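PDB 2OKX: rhamnosidase B from Bacillus sp., which probably hydrolyses terminal alpha-L-rhamnose units of rhamnose-containing glycosides with inversion at the anomeric carbon, as a family 78 glycoside hydrolase. Local coordinates for residues T45-Y50 / V94-V99; R65-E70 / Y103-R108; V574-D579 / L615-S620. One frame throughout, in Å; residues are numbered along the deposited sequence.

Contact 1 (T45-Y50 / V94-V99)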
ATOM      1  N   THR A  45      -3.686 -10.381  20.521  1.00 26.16           N
ATOM      2  CA  THR A  45      -2.719  -9.769  19.621  1.00 25.72           C
ATOM      3  C   THR A  45      -1.807 -10.903  19.184  1.00 25.68           C
ATOM      4  O   THR A  45      -1.789 -11.966  19.805  1.00 26.56           O
ATOM      5  CB  THR A  45      -1.900  -8.636  20.281  1.00 26.16           C
ATOM      6  OG1 THR A  45      -1.179  -7.932  19.260  1.00 25.99           O
ATOM      7  CG2 THR A  45      -0.905  -9.190  21.291  1.00 26.73           C
ATOM      8  N   ALA A  46      -1.076 -10.701  18.097  1.00 25.32           N
ATOM      9  CA  ALA A  46      -0.188 -11.736  17.604  1.00 24.64           C
ATOM     10  C   ALA A  46       0.914 -11.141  16.747  1.00 24.69           C
ATOM     11  O   ALA A  46       0.888  -9.960  16.407  1.00 26.16           O
ATOM     12  CB  ALA A  46      -0.973 -12.757  16.801  1.00 24.67           C
ATOM     13  N   ASP A  47       1.889 -11.975  16.417  1.00 24.97           N
ATOM     14  CA  ASP A  47       3.020 -11.581  15.591  1.00 25.61           C
ATOM     15  C   ASP A  47       3.119 -12.676  14.533  1.00 25.06           C
ATOM     16  O   ASP A  47       3.406 -13.822  14.879  1.00 25.74           O
ATOM     17  CB  ASP A  47       4.300 -11.550  16.439  1.00 26.27           C
ATOM     18  CG  ASP A  47       5.493 -11.018  15.673  1.00 24.58           C
ATOM     19  OD1 ASP A  47       5.648 -11.396  14.497  1.00 26.30           O
ATOM     20  OD2 ASP A  47       6.278 -10.233  16.246  1.00 24.51           O
ATOM     21  N   SER A  48       2.934 -12.348  13.253  1.00 24.28           N
ATOM     22  CA  SER A  48       2.677 -10.993  12.761  1.00 23.62           C
ATOM     23  C   SER A  48       1.206 -10.566  12.691  1.00 22.59           C
ATOM     24  O   SER A  48       0.869  -9.425  13.021  1.00 22.21           O
ATOM     25  CB  SER A  48       3.287 -10.843  11.366  1.00 23.79           C
ATOM     26  OG  SER A  48       4.593 -11.386  11.316  1.00 26.92           O
ATOM     27  N   ARG A  49       0.347 -11.469  12.229  1.00 22.79           N
ATOM     28  CA  ARG A  49      -1.087 -11.191  12.099  1.00 24.12           C
ATOM     29  C   ARG A  49      -1.907 -12.429  12.478  1.00 24.69           C
ATOM     30  O   ARG A  49      -1.381 -13.541  12.493  1.00 24.94           O
ATOM     31  CB  ARG A  49      -1.412 -10.793  10.654  1.00 22.99           C
ATOM     32  CG  ARG A  49      -0.665  -9.567  10.134  1.00 20.70           C
ATOM     33  CD  ARG A  49      -1.145  -8.291  10.801  1.00 22.39           C
ATOM     34  NE  ARG A  49      -0.572  -7.096  10.184  1.00 24.19           N
ATOM     35  CZ  ARG A  49       0.433  -6.386  10.688  1.00 25.93           C
ATOM     36  NH1 ARG A  49       0.998  -6.739  11.838  1.00 25.50           N
ATOM     37  NH2 ARG A  49       0.871  -5.315  10.041  1.00 26.83           N
ATOM     38  N   TYR A  50      -3.195 -12.244  12.768  1.00 23.99           N
ATOM     39  CA  TYR A  50      -4.043 -13.371  13.143  1.00 22.92           C
ATOM     40  C   TYR A  50      -5.445 -13.331  12.542  1.00 23.29           C
ATOM     41  O   TYR A  50      -5.913 -12.291  12.085  1.00 21.52           O
ATOM     42  CB  TYR A  50      -4.208 -13.431  14.666  1.00 21.28           C
ATOM     43  CG  TYR A  50      -5.137 -12.360  15.213  1.00 20.49           C
ATOM     44  CD1 TYR A  50      -4.641 -11.147  15.688  1.00 18.81           C
ATOM     45  CD2 TYR A  50      -6.520 -12.540  15.198  1.00 20.91           C
ATOM     46  CE1 TYR A  50      -5.500 -10.137  16.133  1.00 18.25           C
ATOM     47  CE2 TYR A  50      -7.387 -11.535  15.635  1.00 20.33           C
ATOM     48  CZ  TYR A  50      -6.871 -10.340  16.099  1.00 20.35           C
ATOM     49  OH  TYR A  50      -7.729  -9.345  16.508  1.00 20.90           O
ATOM     50  N   VAL A  94      -2.294 -17.875  12.979  1.00 27.12           N
ATOM     51  CA  VAL A  94      -1.336 -16.789  13.087  1.00 25.60           C
ATOM     52  C   VAL A  94      -0.367 -16.849  11.917  1.00 25.61           C
ATOM     53  O   VAL A  94       0.226 -17.892  11.639  1.00 24.71           O
ATOM     54  CB  VAL A  94      -0.538 -16.856  14.416  1.00 26.15           C
ATOM     55  CG1 VAL A  94       0.520 -15.758  14.446  1.00 24.01           C
ATOM     56  CG2 VAL A  94      -1.482 -16.702  15.603  1.00 24.69           C
ATOM     57  N   LEU A  95      -0.237 -15.730  11.212  1.00 24.65           N
ATOM     58  CA  LEU A  95       0.682 -15.645  10.086  1.00 22.75           C
ATOM     59  C   LEU A  95       1.935 -14.955  10.608  1.00 23.40           C
ATOM     60  O   LEU A  95       1.854 -13.835  11.106  1.00 23.02           O
ATOM     61  CB  LEU A  95       0.098 -14.793   8.949  1.00 23.10           C
ATOM     62  CG  LEU A  95      -1.175 -15.201   8.203  1.00 21.54           C
ATOM     63  CD1 LEU A  95      -2.396 -15.009   9.103  1.00 21.69           C
ATOM     64  CD2 LEU A  95      -1.307 -14.344   6.949  1.00 21.22           C
ATOM     65  N   HIS A  96       3.081 -15.624  10.540  1.00 21.87           N
ATOM     66  CA  HIS A  96       4.314 -14.982  10.983  1.00 21.92           C
ATOM     67  C   HIS A  96       5.196 -14.783   9.762  1.00 20.68           C
ATOM     68  O   HIS A  96       5.588 -15.746   9.113  1.00 22.24           O
ATOM     69  CB  HIS A  96       5.068 -15.819  12.014  1.00 21.32           C
ATOM     70  CG  HIS A  96       6.290 -15.136  12.535  1.00 21.27           C
ATOM     71  ND1 HIS A  96       6.225 -14.050  13.382  1.00 20.51           N
ATOM     72  CD2 HIS A  96       7.599 -15.298  12.230  1.00 20.61           C
ATOM     73  CE1 HIS A  96       7.440 -13.569  13.570  1.00 21.70           C
ATOM     74  NE2 HIS A  96       8.292 -14.307  12.881  1.00 20.73           N
ATOM     75  N   PHE A  97       5.510 -13.530   9.456  1.00 22.61           N
ATOM     76  CA  PHE A  97       6.318 -13.220   8.285  1.00 22.15           C
ATOM     77  C   PHE A  97       7.779 -13.640   8.405  1.00 23.91           C
ATOM     78  O   PHE A  97       8.350 -14.178   7.458  1.00 22.98           O
ATOM     79  CB  PHE A  97       6.245 -11.718   7.976  1.00 22.92           C
ATOM     80  CG  PHE A  97       4.844 -11.206   7.750  1.00 23.24           C
ATOM     81  CD1 PHE A  97       3.904 -11.976   7.069  1.00 24.40           C
ATOM     82  CD2 PHE A  97       4.477  -9.937   8.190  1.00 24.43           C
ATOM     83  CE1 PHE A  97       2.613 -11.488   6.826  1.00 24.95           C
ATOM     84  CE2 PHE A  97       3.193  -9.440   7.953  1.00 25.30           C
ATOM     85  CZ  PHE A  97       2.261 -10.218   7.269  1.00 23.68           C
ATOM     86  N   GLY A  98       8.382 -13.385   9.564  1.00 24.59           N
ATOM     87  CA  GLY A  98       9.779 -13.732   9.760  1.00 25.95           C
ATOM     88  C   GLY A  98      10.686 -12.830   8.940  1.00 26.96           C
ATOM     89  O   GLY A  98      11.888 -13.074   8.818  1.00 26.69           O
ATOM     90  N   VAL A  99      10.098 -11.779   8.376  1.00 26.51           N
ATOM     91  CA  VAL A  99      10.823 -10.820   7.546  1.00 25.00           C
ATOM     92  C   VAL A  99      10.194  -9.448   7.758  1.00 25.86           C
ATOM     93  O   VAL A  99       8.969  -9.324   7.791  1.00 25.62           O
ATOM     94  CB  VAL A  99      10.711 -11.192   6.048  1.00 25.47           C
ATOM     95  CG1 VAL A  99      11.400 -10.146   5.186  1.00 25.44           C
ATOM     96  CG2 VAL A  99      11.318 -12.563   5.805  1.00 25.51           C
TER
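A classic beta bulge sets S48 and R49 together opposite L95, a worked example of one carbonyl serving two successive amides. L95 O accepts from S48 N at 2.8 Å and from R49 N at 3.0 Å; the return bond, L95 N to R49 O, is 2.8 Å and restores ordinary antiparallel pairing, with Y50 and V94 as the next, non-hydrogen-bonded pair. The bulge lies where the chain changes partners in this beta domain: strand 41-47 belongs to one sheet, strand 49-54 to another in which it runs beside 87-96, and a cis peptide joins D47 to S48 at the step. The S48 side chain reaches across to the residue just after strand 87-96. With chi1 at -45° its OG lies anti to the carbonyl carbon, where it accepts F97 N at 3.0 Å in an almost straight bond (176°), while its CB sits over one face of the F97 ring, 3.9 Å from the centroid. One residue earlier, H96 ND1 gives a longer bond of 3.2 Å to D47 O; it comes from well above the carbonyl plane, though the oxygen lies near the plane of the imidazole. The far nitrogen of that ring, NE2, is hydrogen-bonded to S18. V94 sends CG1 between the strands, 3.5 Å from D47 O and beside the methyl of A46.

Contact 2 (R65-E70 / Y103-R108); sequences RSWPKE and YYLRGR
L105 meets P68 and W67 through mainly apolar contact. Its CB lies 3.8 Å from P68 CD, the leucine side chain and the pyrrolidine ring crossing at about a right angle, and CG of that ring also rests near L105 O. Further out, L105 CD2 reaches the edge of the W67 indole, 4.1 Å from CE3. Were P68 replaced by an alanine, L105 CB would probably lose its cover and the backbone would be freer to turn at the second position of the type I turn W67-E70.

Water supplies the polar link, since no direct hydrogen bond crosses between the segments. One water accepts from S66 N at 3.1 Å and donates to Y103 O at 2.9 Å; a second donates to S66 O at 2.8 Å and accepts from L105 N at 3.1 Å. Both backbone polar groups of S66 are thus matched to the facing loop through water.

Charge enters at R65. Its NH1 passes 3.6 Å from Y103 CB, guanidinium and phenol planes being 63° apart, so the two groups are not stacked. Its nitrogens are engaged by other partners: NE and NH2 form salt bridges with D563 and E562, and NH1 is hydrogen-bonded to Q573 O. Between the two loops, then, cohesion rests on apolar packing and bridging water, while the salt bridges of R65 run across to residues of the catalytic domain.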
ATOM      1  N   ARG A  65      -1.470  -2.444  12.595  1.00 21.21           N
ATOM      2  CA  ARG A  65      -0.020  -2.329  12.493  1.00 22.70           C
ATOM      3  C   ARG A  65       0.551  -1.601  13.706  1.00 21.58           C
ATOM      4  O   ARG A  65      -0.012  -0.604  14.169  1.00 21.53           O
ATOM      5  CB  ARG A  65       0.380  -1.637  11.184  1.00 19.24           C
ATOM      6  CG  ARG A  65      -0.018  -0.176  11.052  1.00 23.03           C
ATOM      7  CD  ARG A  65       0.038   0.240   9.581  1.00 21.93           C
ATOM      8  NE  ARG A  65      -1.069  -0.351   8.823  1.00 24.23           N
ATOM      9  CZ  ARG A  65      -1.105  -0.461   7.499  1.00 21.06           C
ATOM     10  NH1 ARG A  65      -0.088  -0.025   6.768  1.00 18.22           N
ATOM     11  NH2 ARG A  65      -2.169  -0.995   6.903  1.00 20.90           N
ATOM     12  N   SER A  66       1.665  -2.112  14.225  1.00 21.86           N
ATOM     13  CA  SER A  66       2.293  -1.531  15.412  1.00 23.53           C
ATOM     14  C   SER A  66       3.815  -1.487  15.386  1.00 23.58           C
ATOM     15  O   SER A  66       4.461  -2.151  14.578  1.00 22.77           O
ATOM     16  CB  SER A  66       1.930  -2.343  16.663  1.00 21.72           C
ATOM     17  OG  SER A  66       0.602  -2.816  16.658  1.00 24.00           O
ATOM     18  N   TRP A  67       4.369  -0.678  16.286  1.00 26.01           N
ATOM     19  CA  TRP A  67       5.813  -0.630  16.490  1.00 26.33           C
ATOM     20  C   TRP A  67       5.845  -1.702  17.583  1.00 26.59           C
ATOM     21  O   TRP A  67       5.047  -1.648  18.524  1.00 25.54           O
ATOM     22  CB  TRP A  67       6.276   0.696  17.106  1.00 25.54           C
ATOM     23  CG  TRP A  67       6.188   1.904  16.227  1.00 23.88           C
ATOM     24  CD1 TRP A  67       5.266   2.912  16.304  1.00 22.37           C
ATOM     25  CD2 TRP A  67       7.087   2.263  15.170  1.00 24.93           C
ATOM     26  NE1 TRP A  67       5.541   3.876  15.365  1.00 21.67           N
ATOM     27  CE2 TRP A  67       6.651   3.505  14.654  1.00 23.16           C
ATOM     28  CE3 TRP A  67       8.220   1.657  14.608  1.00 24.74           C
ATOM     29  CZ2 TRP A  67       7.309   4.154  13.605  1.00 24.74           C
ATOM     30  CZ3 TRP A  67       8.874   2.301  13.564  1.00 25.05           C
ATOM     31  CH2 TRP A  67       8.414   3.540  13.074  1.00 24.89           C
ATOM     32  N   PRO A  68       6.727  -2.702  17.468  1.00 28.03           N
ATOM     33  CA  PRO A  68       6.765  -3.737  18.508  1.00 28.31           C
ATOM     34  C   PRO A  68       6.805  -3.211  19.948  1.00 29.09           C
ATOM     35  O   PRO A  68       6.301  -3.865  20.861  1.00 29.17           O
ATOM     36  CB  PRO A  68       8.006  -4.536  18.139  1.00 29.31           C
ATOM     37  CG  PRO A  68       7.965  -4.491  16.635  1.00 30.16           C
ATOM     38  CD  PRO A  68       7.637  -3.034  16.357  1.00 26.94           C
ATOM     39  N   LYS A  69       7.391  -2.031  20.142  1.00 30.06           N
ATOM     40  CA  LYS A  69       7.500  -1.425  21.470  1.00 31.97           C
ATOM     41  C   LYS A  69       6.115  -1.135  22.055  1.00 32.36           C
ATOM     42  O   LYS A  69       5.940  -1.076  23.274  1.00 31.09           O
ATOM     43  CB  LYS A  69       8.303  -0.121  21.395  1.00 34.14           C
ATOM     44  CG  LYS A  69       7.556   1.014  20.707  1.00 38.69           C
ATOM     45  CD  LYS A  69       8.360   2.310  20.657  1.00 41.16           C
ATOM     46  CE  LYS A  69       9.451   2.258  19.607  1.00 42.36           C
ATOM     47  NZ  LYS A  69      10.075   3.596  19.404  1.00 44.09           N
ATOM     48  N   GLU A  70       5.136  -0.943  21.175  1.00 31.19           N
ATOM     49  CA  GLU A  70       3.768  -0.675  21.598  1.00 29.72           C
ATOM     50  C   GLU A  70       2.845  -1.524  20.729  1.00 29.69           C
ATOM     51  O   GLU A  70       2.150  -1.017  19.841  1.00 28.65           O
ATOM     52  CB  GLU A  70       3.447   0.816  21.453  1.00 31.78           C
ATOM     53  CG  GLU A  70       4.407   1.715  22.229  1.00 36.75           C
ATOM     54  CD  GLU A  70       3.979   3.169  22.263  1.00 39.56           C
ATOM     55  OE1 GLU A  70       3.729   3.752  21.188  1.00 41.28           O
ATOM     56  OE2 GLU A  70       3.900   3.737  23.374  1.00 43.64           O
ATOM     57  N   TYR A 103       5.176  -2.314   7.061  1.00 22.34           N
ATOM     58  CA  TYR A 103       4.122  -2.199   8.069  1.00 22.23           C
ATOM     59  C   TYR A 103       4.246  -3.257   9.162  1.00 23.56           C
ATOM     60  O   TYR A 103       3.282  -3.572   9.864  1.00 22.21           O
ATOM     61  CB  TYR A 103       2.713  -2.229   7.434  1.00 21.16           C
ATOM     62  CG  TYR A 103       2.409  -3.334   6.431  1.00 22.58           C
ATOM     63  CD1 TYR A 103       2.416  -4.682   6.805  1.00 21.01           C
ATOM     64  CD2 TYR A 103       2.032  -3.019   5.121  1.00 22.49           C
ATOM     65  CE1 TYR A 103       2.049  -5.685   5.901  1.00 20.04           C
ATOM     66  CE2 TYR A 103       1.661  -4.012   4.212  1.00 23.59           C
ATOM     67  CZ  TYR A 103       1.669  -5.343   4.610  1.00 22.90           C
ATOM     68  OH  TYR A 103       1.285  -6.323   3.718  1.00 21.67           O
ATOM     69  N   TYR A 104       5.459  -3.778   9.311  1.00 23.29           N
ATOM     70  CA  TYR A 104       5.754  -4.796  10.306  1.00 22.49           C
ATOM     71  C   TYR A 104       7.255  -4.889  10.549  1.00 23.00           C
ATOM     72  O   TYR A 104       8.040  -4.948   9.605  1.00 19.53           O
ATOM     73  CB  TYR A 104       5.226  -6.161   9.841  1.00 23.84           C
ATOM     74  CG  TYR A 104       5.753  -7.323  10.659  1.00 22.16           C
ATOM     75  CD1 TYR A 104       6.828  -8.090  10.206  1.00 24.07           C
ATOM     76  CD2 TYR A 104       5.210  -7.623  11.908  1.00 22.68           C
ATOM     77  CE1 TYR A 104       7.358  -9.130  10.983  1.00 22.74           C
ATOM     78  CE2 TYR A 104       5.728  -8.656  12.693  1.00 23.97           C
ATOM     79  CZ  TYR A 104       6.802  -9.403  12.225  1.00 25.46           C
ATOM     80  OH  TYR A 104       7.315 -10.412  13.005  1.00 25.99           O
ATOM     81  N   LEU A 105       7.651  -4.883  11.819  1.00 23.24           N
ATOM     82  CA  LEU A 105       9.063  -5.004  12.174  1.00 25.28           C
ATOM     83  C   LEU A 105       9.253  -6.399  12.756  1.00 25.40           C
ATOM     84  O   LEU A 105       8.576  -6.778  13.714  1.00 24.70           O
ATOM     85  CB  LEU A 105       9.470  -3.933  13.192  1.00 26.04           C
ATOM     86  CG  LEU A 105       9.615  -2.505  12.644  1.00 27.25           C
ATOM     87  CD1 LEU A 105       8.238  -1.893  12.384  1.00 27.98           C
ATOM     88  CD2 LEU A 105      10.378  -1.657  13.647  1.00 26.94           C
ATOM     89  N   ARG A 106      10.165  -7.163  12.166  1.00 25.43           N
ATOM     90  CA  ARG A 106      10.416  -8.528  12.611  1.00 25.20           C
ATOM     91  C   ARG A 106      10.577  -8.674  14.120  1.00 26.90           C
ATOM     92  O   ARG A 106      11.371  -7.969  14.750  1.00 26.47           O
ATOM     93  CB  ARG A 106      11.658  -9.102  11.926  1.00 26.05           C
ATOM     94  CG  ARG A 106      11.771 -10.612  12.083  1.00 25.52           C
ATOM     95  CD  ARG A 106      13.118 -11.161  11.655  1.00 24.33           C
ATOM     96  NE  ARG A 106      13.115 -12.622  11.696  1.00 25.13           N
ATOM     97  CZ  ARG A 106      14.166 -13.387  11.424  1.00 26.37           C
ATOM     98  NH1 ARG A 106      15.326 -12.834  11.090  1.00 26.92           N
ATOM     99  NH2 ARG A 106      14.053 -14.708  11.471  1.00 24.45           N
ATOM    100  N   GLY A 107       9.797  -9.586  14.689  1.00 26.84           N
ATOM    101  CA  GLY A 107       9.863  -9.875  16.108  1.00 28.79           C
ATOM    102  C   GLY A 107      10.078 -11.376  16.186  1.00 29.95           C
ATOM    103  O   GLY A 107      11.167 -11.870  15.907  1.00 31.70           O
ATOM    104  N   ARG A 108       9.029 -12.106  16.540  1.00 29.96           N
ATOM    105  CA  ARG A 108       9.095 -13.557  16.618  1.00 30.07           C
ATOM    106  C   ARG A 108       7.664 -14.079  16.615  1.00 29.84           C
ATOM    107  O   ARG A 108       6.743 -13.371  17.023  1.00 28.70           O
ATOM    108  CB  ARG A 108       9.829 -14.005  17.890  1.00 30.17           C
ATOM    109  CG  ARG A 108       9.169 -13.593  19.193  1.00 31.06           C
ATOM    110  CD  ARG A 108       9.973 -14.071  20.405  1.00 32.11           C
ATOM    111  NE  ARG A 108      10.084 -15.529  20.460  1.00 33.37           N
ATOM    112  CZ  ARG A 108      10.741 -16.197  21.408  1.00 34.23           C
ATOM    113  NH1 ARG A 108      10.791 -17.520  21.379  1.00 31.62           N
ATOM    114  NH2 ARG A 108      11.354 -15.540  22.385  1.00 33.09           N
TER
HETATM  115  O   HOH W   1       2.740  -4.493  12.527  1.00 24.00           O
HETATM  116  O   HOH W   2       5.291  -4.704  13.793  1.00 24.12           O

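Contact 3 (V574-D579 / L615-S620); sequences VFWVGD and LDQVPS
Q617 and W576 face each other across a single backbone bridge, and the glutamine side chain illustrates how one residue can serve apolar and polar neighbours in turn. Its CB lies 3.6 Å from V574 CG1 and also close to F575 O. CG then stands over the six-membered ring of W576, 3.6 Å from the centroid and only 2° off the ring normal, a CH-pi contact almost perpendicular to the indole. A bend at chi2 (79°) turns the amide beyond this point back toward its own loop, with its plane 53° from that of the indole. There OE1 accepts S620 OG at 2.7 Å, and NE2 donates to D616 OD2 at 3.0 Å, with the carboxylate oxygen close to the amide plane; W622 O is a further partner of NE2, while D616 OD1 is hydrogen-bonded to S624 OG.

Around this side chain the backbones are tied on both flanks. V618 N reaches F575 O at 3.2 Å, and V577 N, close to the start of helix 577-590, meets D616 O at 2.9 Å. A water adds an indirect link, accepting from F575 N and donating to V618 O. Beside it the F575 ring and V618 lie side by side, CE2 to CG2 at 3.6 Å. The indole itself is held at its nitrogen, NE1 hydrogen-bonding to E572 OE2.

Both segments belong to the six-hairpin glycosidase domain, the alpha barrel of the enzyme. A glycerol, probably from crystallisation, lies about 3 Å from the W576 side chain, which may mark a pocket, though the molecule need not mimic the substrate. With OE1 accepting and NE2 donating, the amide of Q617 has its orientation decided, which probably helps to keep CG against the face of the tryptophan.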
ATOM      1  N   VAL A 574       0.592   0.643   2.510  1.00 19.11           N
ATOM      2  CA  VAL A 574       1.454   1.278   3.506  1.00 19.33           C
ATOM      3  C   VAL A 574       0.966   2.649   3.967  1.00 19.43           C
ATOM      4  O   VAL A 574       0.483   3.450   3.165  1.00 16.00           O
ATOM      5  CB  VAL A 574       2.891   1.450   2.943  1.00 19.94           C
ATOM      6  CG1 VAL A 574       3.749   2.275   3.901  1.00 20.75           C
ATOM      7  CG2 VAL A 574       3.526   0.084   2.719  1.00 20.37           C
ATOM      8  N   PHE A 575       1.099   2.919   5.264  1.00 18.98           N
ATOM      9  CA  PHE A 575       0.710   4.215   5.783  1.00 19.84           C
ATOM     10  C   PHE A 575       1.832   5.209   5.495  1.00 22.67           C
ATOM     11  O   PHE A 575       2.800   5.315   6.256  1.00 21.33           O
ATOM     12  CB  PHE A 575       0.435   4.149   7.293  1.00 21.49           C
ATOM     13  CG  PHE A 575       0.384   5.500   7.971  1.00 21.89           C
ATOM     14  CD1 PHE A 575      -0.065   6.631   7.288  1.00 20.63           C
ATOM     15  CD2 PHE A 575       0.793   5.640   9.293  1.00 22.13           C
ATOM     16  CE1 PHE A 575      -0.103   7.880   7.917  1.00 22.89           C
ATOM     17  CE2 PHE A 575       0.760   6.880   9.932  1.00 23.03           C
ATOM     18  CZ  PHE A 575       0.313   8.003   9.241  1.00 23.43           C
ATOM     19  N   TRP A 576       1.708   5.912   4.375  1.00 21.06           N
ATOM     20  CA  TRP A 576       2.681   6.924   4.006  1.00 21.86           C
ATOM     21  C   TRP A 576       2.170   8.231   4.596  1.00 23.61           C
ATOM     22  O   TRP A 576       1.025   8.626   4.369  1.00 21.06           O
ATOM     23  CB  TRP A 576       2.806   7.033   2.489  1.00 22.30           C
ATOM     24  CG  TRP A 576       3.712   6.000   1.879  1.00 22.50           C
ATOM     25  CD1 TRP A 576       3.366   4.755   1.428  1.00 22.78           C
ATOM     26  CD2 TRP A 576       5.106   6.157   1.593  1.00 20.94           C
ATOM     27  NE1 TRP A 576       4.461   4.133   0.864  1.00 21.89           N
ATOM     28  CE2 TRP A 576       5.540   4.975   0.952  1.00 20.83           C
ATOM     29  CE3 TRP A 576       6.031   7.188   1.809  1.00 21.85           C
ATOM     30  CZ2 TRP A 576       6.860   4.797   0.521  1.00 22.28           C
ATOM     31  CZ3 TRP A 576       7.346   7.011   1.380  1.00 22.03           C
ATOM     32  CH2 TRP A 576       7.745   5.824   0.742  1.00 21.51           C
ATOM     33  N   VAL A 577       3.027   8.890   5.365  1.00 23.69           N
ATOM     34  CA  VAL A 577       2.671  10.127   6.044  1.00 23.18           C
ATOM     35  C   VAL A 577       2.230  11.263   5.132  1.00 23.36           C
ATOM     36  O   VAL A 577       1.195  11.886   5.370  1.00 23.94           O
ATOM     37  CB  VAL A 577       3.845  10.596   6.921  1.00 23.10           C
ATOM     38  CG1 VAL A 577       3.468  11.863   7.683  1.00 22.13           C
ATOM     39  CG2 VAL A 577       4.225   9.478   7.888  1.00 22.49           C
ATOM     40  N   GLY A 578       3.006  11.532   4.089  1.00 22.00           N
ATOM     41  CA  GLY A 578       2.649  12.611   3.186  1.00 23.87           C
ATOM     42  C   GLY A 578       1.263  12.458   2.590  1.00 24.76           C
ATOM     43  O   GLY A 578       0.477  13.407   2.570  1.00 25.04           O
ATOM     44  N   ASP A 579       0.958  11.260   2.102  1.00 22.93           N
ATOM     45  CA  ASP A 579      -0.340  10.994   1.492  1.00 22.69           C
ATOM     46  C   ASP A 579      -1.491  11.256   2.464  1.00 23.29           C
ATOM     47  O   ASP A 579      -2.521  11.822   2.087  1.00 22.77           O
ATOM     48  CB  ASP A 579      -0.438   9.532   1.030  1.00 22.00           C
ATOM     49  CG  ASP A 579       0.684   9.122   0.092  1.00 22.89           C
ATOM     50  OD1 ASP A 579       0.396   8.405  -0.895  1.00 21.49           O
ATOM     51  OD2 ASP A 579       1.849   9.489   0.344  1.00 21.78           O
ATOM     52  N   LEU A 615      10.223   9.140  10.123  1.00 25.00           N
ATOM     53  CA  LEU A 615      10.070   8.317   8.922  1.00 23.78           C
ATOM     54  C   LEU A 615       8.903   8.748   8.042  1.00 23.12           C
ATOM     55  O   LEU A 615       7.881   9.217   8.542  1.00 23.88           O
ATOM     56  CB  LEU A 615       9.908   6.844   9.309  1.00 22.86           C
ATOM     57  CG  LEU A 615      11.191   6.003   9.332  1.00 24.72           C
ATOM     58  CD1 LEU A 615      12.275   6.728  10.111  1.00 24.09           C
ATOM     59  CD2 LEU A 615      10.903   4.636   9.937  1.00 20.70           C
ATOM     60  N   ASP A 616       9.066   8.577   6.730  1.00 22.08           N
ATOM     61  CA  ASP A 616       8.041   8.960   5.765  1.00 21.68           C
ATOM     62  C   ASP A 616       6.878   7.967   5.662  1.00 22.34           C
ATOM     63  O   ASP A 616       5.859   8.261   5.036  1.00 23.07           O
ATOM     64  CB  ASP A 616       8.685   9.223   4.393  1.00 21.61           C
ATOM     65  CG  ASP A 616       9.675   8.143   3.983  1.00 23.31           C
ATOM     66  OD1 ASP A 616      10.609   8.466   3.215  1.00 22.13           O
ATOM     67  OD2 ASP A 616       9.517   6.980   4.412  1.00 23.65           O
ATOM     68  N   GLN A 617       7.043   6.793   6.267  1.00 21.36           N
ATOM     69  CA  GLN A 617       5.996   5.772   6.326  1.00 22.51           C
ATOM     70  C   GLN A 617       6.235   4.984   7.615  1.00 23.18           C
ATOM     71  O   GLN A 617       7.379   4.685   7.959  1.00 24.17           O
ATOM     72  CB  GLN A 617       5.991   4.857   5.080  1.00 20.59           C
ATOM     73  CG  GLN A 617       7.316   4.672   4.358  1.00 22.92           C
ATOM     74  CD  GLN A 617       8.231   3.681   5.046  1.00 23.17           C
ATOM     75  OE1 GLN A 617       7.898   2.502   5.189  1.00 21.07           O
ATOM     76  NE2 GLN A 617       9.395   4.155   5.474  1.00 22.12           N
ATOM     77  N   VAL A 618       5.158   4.685   8.342  1.00 21.99           N
ATOM     78  CA  VAL A 618       5.257   3.981   9.622  1.00 23.25           C
ATOM     79  C   VAL A 618       4.041   3.090   9.910  1.00 24.85           C
ATOM     80  O   VAL A 618       2.996   3.236   9.275  1.00 25.07           O
ATOM     81  CB  VAL A 618       5.359   4.998  10.790  1.00 23.68           C
ATOM     82  CG1 VAL A 618       6.550   5.923  10.589  1.00 22.44           C
ATOM     83  CG2 VAL A 618       4.065   5.818  10.877  1.00 22.52           C
ATOM     84  N   PRO A 619       4.183   2.115  10.830  1.00 24.77           N
ATOM     85  CA  PRO A 619       5.413   1.769  11.557  1.00 26.27           C
ATOM     86  C   PRO A 619       6.159   0.882  10.569  1.00 26.64           C
ATOM     87  O   PRO A 619       5.617  -0.129  10.116  1.00 25.27           O
ATOM     88  CB  PRO A 619       4.894   1.010  12.774  1.00 24.86           C
ATOM     89  CG  PRO A 619       3.687   0.307  12.228  1.00 26.07           C
ATOM     90  CD  PRO A 619       3.029   1.371  11.370  1.00 25.60           C
ATOM     91  N   SER A 620       7.387   1.261  10.222  1.00 25.31           N
ATOM     92  CA  SER A 620       8.127   0.517   9.208  1.00 25.22           C
ATOM     93  C   SER A 620       9.588   0.201   9.494  1.00 26.32           C
ATOM     94  O   SER A 620      10.244   0.868  10.297  1.00 25.85           O
ATOM     95  CB  SER A 620       8.039   1.281   7.883  1.00 23.72           C
ATOM     96  OG  SER A 620       8.870   0.710   6.892  1.00 24.10           O
TER
HETATM   97  O   HOH W   3       2.656   1.135   7.247  1.00 24.00           O

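How the contacts relate
The three contacts run in a chain from the N-terminal beta domain to the catalytic barrel. Contacts 1 and 2 have centres about 10 Å apart and alternate along the sequence; R49 NH2 reaches Y103 O at 3.0 Å, a probable hydrogen bond. Contact 2 lies about 14 Å, centre to centre, from contact 3, and meets it across the domain boundary at P619, whose CD is 3.4 Å from R65 CG and whose CB is 3.5 Å from W67 CD2. Contacts 1 and 3 do not touch, their nearest atoms being about 7 Å apart. Glycerol, probably from the crystallisation liquor, lies by W576 and hydrogen-bonds D579 OD1, so contact 3 may border a pocket.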